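Local coordinates for pirin family protein (Acinetobacter baumannii, PDB 6D0P) that probably acts as a metal-dependent quercetin 2,3-dioxygenase of the pirin family, built from two cupin domains and expected to use one iron per subunit, at residues Leu38-Leu43 against Ser181-Trp186; Gly68-Thr73 against Leu128-Pro133. All coordinates share one frame; numbering follows the deposited sequence.

Contact 1: residues Leu38-Leu43 against Ser181-Trp186; sequences LSPFLL and SPLNVW
F41 and P40 carry the apolar side of this contact, meeting L183 and V185. The far end of the F41 ring does the reaching: CE1 lies 4.1 Å from V185 CG2, and CZ is a looser 4.5 Å from L183 CB. With F41 CG anti to the carbonyl carbon (chi1 -57°), the ring is carried out from its strand toward 183-186. V185 answers with CG2, the branch anti to its own carbonyl carbon, and the two side chains cross at a slant. Alongside, P40, which follows a cis peptide bond, brings CG to 4.3 Å from L183 CD2. The same P40 CG sits over one face of the F41 ring near its rim.

Polar atoms contribute little: the nearest is N184 O, in van der Waals contact with F41 CZ at 3.8 Å. The CB of N184 points away from 38-43; its amide bonds T252 on the adjacent strand through ND2 and E169 N through OD1, which also receives a weak bond from W186 NE1.

Only 166 Å² is buried, and the axes of 41-43 and 183-186 stay 11.6 Å apart at 48°, too far for backbone pairing: two sheets pack here through side chains, as apolar packing between the N- and C-terminal cupin domains of a pirin-type bicupin. Strand 41-52 lies between 23-30 and 121-131, and next to W129 it carries a classic beta bulge at L42 and L43. Strand 183-190 lies between 245-253 and 162-165. F29 of 23-30 and L251 of 245-253 also touch F41, while V130 of 121-131 touches L183.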
# COMPACT_ATOMS: atom_id res chain seq x y z
N LEU A 38 7.85 -7.88 -8.11
CA LEU A 38 7.32 -6.79 -7.32
C LEU A 38 8.21 -6.40 -6.14
O LEU A 38 7.94 -5.37 -5.51
CB LEU A 38 5.97 -7.22 -6.76
CG LEU A 38 4.88 -7.51 -7.79
CD1 LEU A 38 3.70 -8.19 -7.11
CD2 LEU A 38 4.43 -6.22 -8.46
N SER A 39 9.20 -7.22 -5.78
CA SER A 39 9.99 -7.03 -4.53
C SER A 39 10.50 -5.59 -4.41
O SER A 39 11.17 -5.08 -5.32
CB SER A 39 11.13 -8.04 -4.46
OG SER A 39 11.87 -7.91 -3.25
N PRO A 40 10.33 -4.95 -3.26
CA PRO A 40 9.85 -5.52 -2.00
C PRO A 40 8.34 -5.48 -1.74
O PRO A 40 7.93 -5.74 -0.61
CB PRO A 40 10.55 -4.59 -0.98
CG PRO A 40 10.55 -3.25 -1.67
CD PRO A 40 10.85 -3.59 -3.11
N PHE A 41 7.54 -5.12 -2.74
CA PHE A 41 6.12 -4.99 -2.56
C PHE A 41 5.47 -6.36 -2.69
O PHE A 41 5.88 -7.14 -3.52
CB PHE A 41 5.56 -3.93 -3.50
CG PHE A 41 6.26 -2.62 -3.29
CD1 PHE A 41 5.99 -1.87 -2.16
CD2 PHE A 41 7.25 -2.20 -4.16
CE1 PHE A 41 6.69 -0.69 -1.90
CE2 PHE A 41 7.93 -1.01 -3.91
CZ PHE A 41 7.65 -0.26 -2.78
N LEU A 42 4.43 -6.61 -1.90
CA LEU A 42 3.78 -7.95 -1.86
C LEU A 42 2.33 -7.93 -2.36
O LEU A 42 1.88 -8.93 -2.95
CB LEU A 42 3.76 -8.44 -0.41
CG LEU A 42 5.10 -8.89 0.17
CD1 LEU A 42 4.97 -9.09 1.67
CD2 LEU A 42 5.59 -10.14 -0.55
N LEU A 43 1.61 -6.85 -2.13
CA LEU A 43 0.19 -6.83 -2.41
C LEU A 43 -0.33 -5.39 -2.39
O LEU A 43 0.11 -4.59 -1.59
CB LEU A 43 -0.52 -7.64 -1.33
CG LEU A 43 -2.02 -7.84 -1.54
CD1 LEU A 43 -2.35 -9.30 -1.70
CD2 LEU A 43 -2.80 -7.20 -0.44
N SER A 181 14.33 -1.30 4.48
CA SER A 181 15.17 -1.39 3.29
C SER A 181 14.89 -0.15 2.43
O SER A 181 13.88 0.50 2.66
CB SER A 181 14.92 -2.68 2.52
OG SER A 181 13.57 -2.79 2.09
N PRO A 182 15.75 0.15 1.45
CA PRO A 182 15.56 1.37 0.65
C PRO A 182 14.34 1.25 -0.26
O PRO A 182 14.28 0.35 -1.11
CB PRO A 182 16.85 1.50 -0.18
CG PRO A 182 17.87 0.73 0.63
CD PRO A 182 17.06 -0.45 1.13
N LEU A 183 13.37 2.13 -0.07
CA LEU A 183 12.16 2.09 -0.85
C LEU A 183 11.43 3.44 -0.78
O LEU A 183 11.65 4.26 0.13
CB LEU A 183 11.27 0.92 -0.41
CG LEU A 183 10.63 1.00 0.97
CD1 LEU A 183 9.30 1.71 0.91
CD2 LEU A 183 10.42 -0.38 1.54
N ASN A 184 10.62 3.65 -1.81
CA ASN A 184 9.80 4.84 -1.96
C ASN A 184 8.33 4.44 -2.08
O ASN A 184 7.97 3.50 -2.82
CB ASN A 184 10.13 5.63 -3.23
CG ASN A 184 11.46 6.33 -3.15
OD1 ASN A 184 11.67 7.17 -2.28
ND2 ASN A 184 12.36 6.02 -4.09
N VAL A 185 7.50 5.20 -1.39
CA VAL A 185 6.07 5.12 -1.56
C VAL A 185 5.61 6.56 -1.69
O VAL A 185 5.71 7.35 -0.73
CB VAL A 185 5.32 4.39 -0.43
CG1 VAL A 185 3.81 4.49 -0.61
CG2 VAL A 185 5.72 2.93 -0.32
N TRP A 186 5.20 6.90 -2.91
CA TRP A 186 4.73 8.24 -3.21
C TRP A 186 3.29 8.16 -3.70
O TRP A 186 2.95 7.27 -4.48
CB TRP A 186 5.60 8.91 -4.28
CG TRP A 186 7.07 8.89 -4.04
CD1 TRP A 186 7.72 8.92 -2.84
CD2 TRP A 186 8.09 8.94 -5.06
NE1 TRP A 186 9.08 8.92 -3.05
CE2 TRP A 186 9.33 8.94 -4.40
CE3 TRP A 186 8.06 8.92 -6.46
CZ2 TRP A 186 10.54 8.95 -5.09
CZ3 TRP A 186 9.26 8.92 -7.15
CH2 TRP A 186 10.48 8.95 -6.47

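Contact 2: residues Gly68-Thr73 against Leu128-Pro133; sequences GFETVT and LWVNLP
The rings of F69 and W129 meet at the apolar centre, their planes inclined by 31° and the six-membered ring centroids 4.6 Å apart. The closest part is F69 CE2, 3.4 Å from W129 CD2, above the indole face and displaced toward its rim. F69 CG lies between the backbone N and the carbonyl carbon (chi1 60°), which lays the ring over the neighbouring strand. T71 CG2 adds a CH-pi contact, 4.0 Å from the centroid of the five-membered ring of W129.

On the other face of the sheet, V72 CG2 touches V130 CG2 at 4.1 Å. Further along, the L132 and E70 side chains cross at about a right angle, with L132 CD2 3.8 Å from E70 CG.

Between these two faces the strands run antiparallel. E70 N bonds V130 O at 2.8 Å and V72 N bonds L128 O at 2.7 Å; V130 N and L128 N return bonds to E70 O and V72 O, all with N-H...O angles of 158-170°. T71 and W129 make the non-hydrogen-bonded pair between.

At the polar edge, K137 NZ bonds both G68 O and N131 OD1, while T101 and W99 hold the E70 carboxylate. The F69 ring also meets that of H66, a manganese ligand, and the nearest atom of the T71 side chain is about 5 Å from the manganese ion: the face bearing F69, T71 and W129 is the one nearest the manganese site of the cupin barrel.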
# COMPACT_ATOMS: atom_id res chain seq x y z
N GLY A 68 5.61 -11.34 9.41
CA GLY A 68 6.70 -11.32 8.44
C GLY A 68 6.78 -10.10 7.53
O GLY A 68 7.74 -10.01 6.74
N PHE A 69 5.85 -9.19 7.60
CA PHE A 69 5.85 -8.09 6.65
C PHE A 69 5.14 -6.89 7.28
O PHE A 69 4.83 -6.89 8.49
CB PHE A 69 5.20 -8.55 5.34
CG PHE A 69 3.78 -9.00 5.50
CD1 PHE A 69 3.49 -10.27 5.96
CD2 PHE A 69 2.74 -8.15 5.21
CE1 PHE A 69 2.18 -10.69 6.12
CE2 PHE A 69 1.42 -8.56 5.38
CZ PHE A 69 1.15 -9.82 5.84
N GLU A 70 4.94 -5.85 6.46
CA GLU A 70 4.31 -4.63 6.91
C GLU A 70 3.04 -4.37 6.11
O GLU A 70 2.97 -4.75 4.93
CB GLU A 70 5.23 -3.43 6.73
CG GLU A 70 6.62 -3.65 7.28
CD GLU A 70 7.46 -2.39 7.32
OE1 GLU A 70 7.86 -1.89 6.24
OE2 GLU A 70 7.68 -1.88 8.44
N THR A 71 2.03 -3.76 6.74
CA THR A 71 0.82 -3.34 6.03
C THR A 71 0.73 -1.83 6.13
O THR A 71 0.93 -1.23 7.21
CB THR A 71 -0.48 -4.02 6.52
OG1 THR A 71 -0.77 -3.58 7.85
CG2 THR A 71 -0.39 -5.52 6.49
N VAL A 72 0.48 -1.20 5.00
CA VAL A 72 0.37 0.24 4.94
C VAL A 72 -1.06 0.57 4.53
O VAL A 72 -1.50 0.16 3.44
CB VAL A 72 1.37 0.84 3.95
CG1 VAL A 72 1.31 2.36 3.97
CG2 VAL A 72 2.79 0.35 4.21
N THR A 73 -1.77 1.29 5.39
CA THR A 73 -3.15 1.66 5.10
C THR A 73 -3.19 3.17 4.87
O THR A 73 -2.74 3.96 5.73
CB THR A 73 -4.08 1.21 6.22
OG1 THR A 73 -3.92 -0.20 6.40
CG2 THR A 73 -5.54 1.50 5.95
N LEU A 128 -1.44 -1.59 1.18
CA LEU A 128 -0.24 -2.06 0.55
C LEU A 128 0.55 -2.94 1.53
O LEU A 128 0.79 -2.53 2.68
CB LEU A 128 0.59 -0.84 0.15
CG LEU A 128 2.02 -1.10 -0.34
CD1 LEU A 128 1.99 -1.70 -1.73
CD2 LEU A 128 2.83 0.18 -0.37
N TRP A 129 0.93 -4.13 1.12
CA TRP A 129 1.79 -4.96 1.92
C TRP A 129 3.23 -4.79 1.40
O TRP A 129 3.44 -4.89 0.19
CB TRP A 129 1.38 -6.42 1.83
CG TRP A 129 0.07 -6.77 2.44
CD1 TRP A 129 -0.92 -5.93 2.89
CD2 TRP A 129 -0.44 -8.10 2.57
NE1 TRP A 129 -1.97 -6.67 3.36
CE2 TRP A 129 -1.71 -8.00 3.18
CE3 TRP A 129 0.09 -9.37 2.31
CZ2 TRP A 129 -2.47 -9.13 3.48
CZ3 TRP A 129 -0.66 -10.49 2.62
CH2 TRP A 129 -1.93 -10.36 3.18
N VAL A 130 4.15 -4.57 2.31
CA VAL A 130 5.57 -4.41 2.01
C VAL A 130 6.35 -5.51 2.73
O VAL A 130 6.21 -5.71 3.96
CB VAL A 130 6.08 -3.03 2.45
CG1 VAL A 130 7.54 -2.83 2.09
CG2 VAL A 130 5.23 -1.91 1.86
N ASN A 131 7.22 -6.17 1.99
CA ASN A 131 7.99 -7.25 2.54
C ASN A 131 9.16 -6.71 3.38
O ASN A 131 9.59 -5.59 3.22
CB ASN A 131 8.51 -8.19 1.44
CG ASN A 131 8.71 -9.62 1.90
OD1 ASN A 131 8.51 -9.94 3.09
ND2 ASN A 131 9.05 -10.51 0.96
N LEU A 132 9.60 -7.54 4.30
CA LEU A 132 10.78 -7.26 5.12
C LEU A 132 11.96 -8.16 4.70
O LEU A 132 11.78 -9.33 4.34
CB LEU A 132 10.42 -7.53 6.58
CG LEU A 132 9.45 -6.54 7.21
CD1 LEU A 132 8.92 -7.05 8.54
CD2 LEU A 132 10.11 -5.19 7.37
N PRO A 133 13.18 -7.62 4.82
CA PRO A 133 14.35 -8.46 4.68
C PRO A 133 14.26 -9.59 5.72
O PRO A 133 13.69 -9.37 6.80
CB PRO A 133 15.55 -7.56 5.02
CG PRO A 133 15.01 -6.17 4.79
CD PRO A 133 13.55 -6.26 5.18

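The centres of contacts 1 and 2 lie about 8 Å apart. Of contact 1 only segment 38-43 lies in the sheet holding both strands of contact 2, where 41-52, 121-131 and 69-75 are successive neighbours. Two probable backbone hydrogen bonds join the contacts directly: P40 O to N131 N at 2.7 Å and L43 O to W129 N at 2.9 Å. Along the chain the order is 38-43, 68-73, 128-133, 181-186, nesting contact 2 within the loop that contact 1 closes. Contact 2 lies inside one sheet of the metal-binding cupin domain; the ligands H64, H66, H108 and E110 come from another sheet. Contact 1 is one small piece of the apolar packing between the two cupin halves.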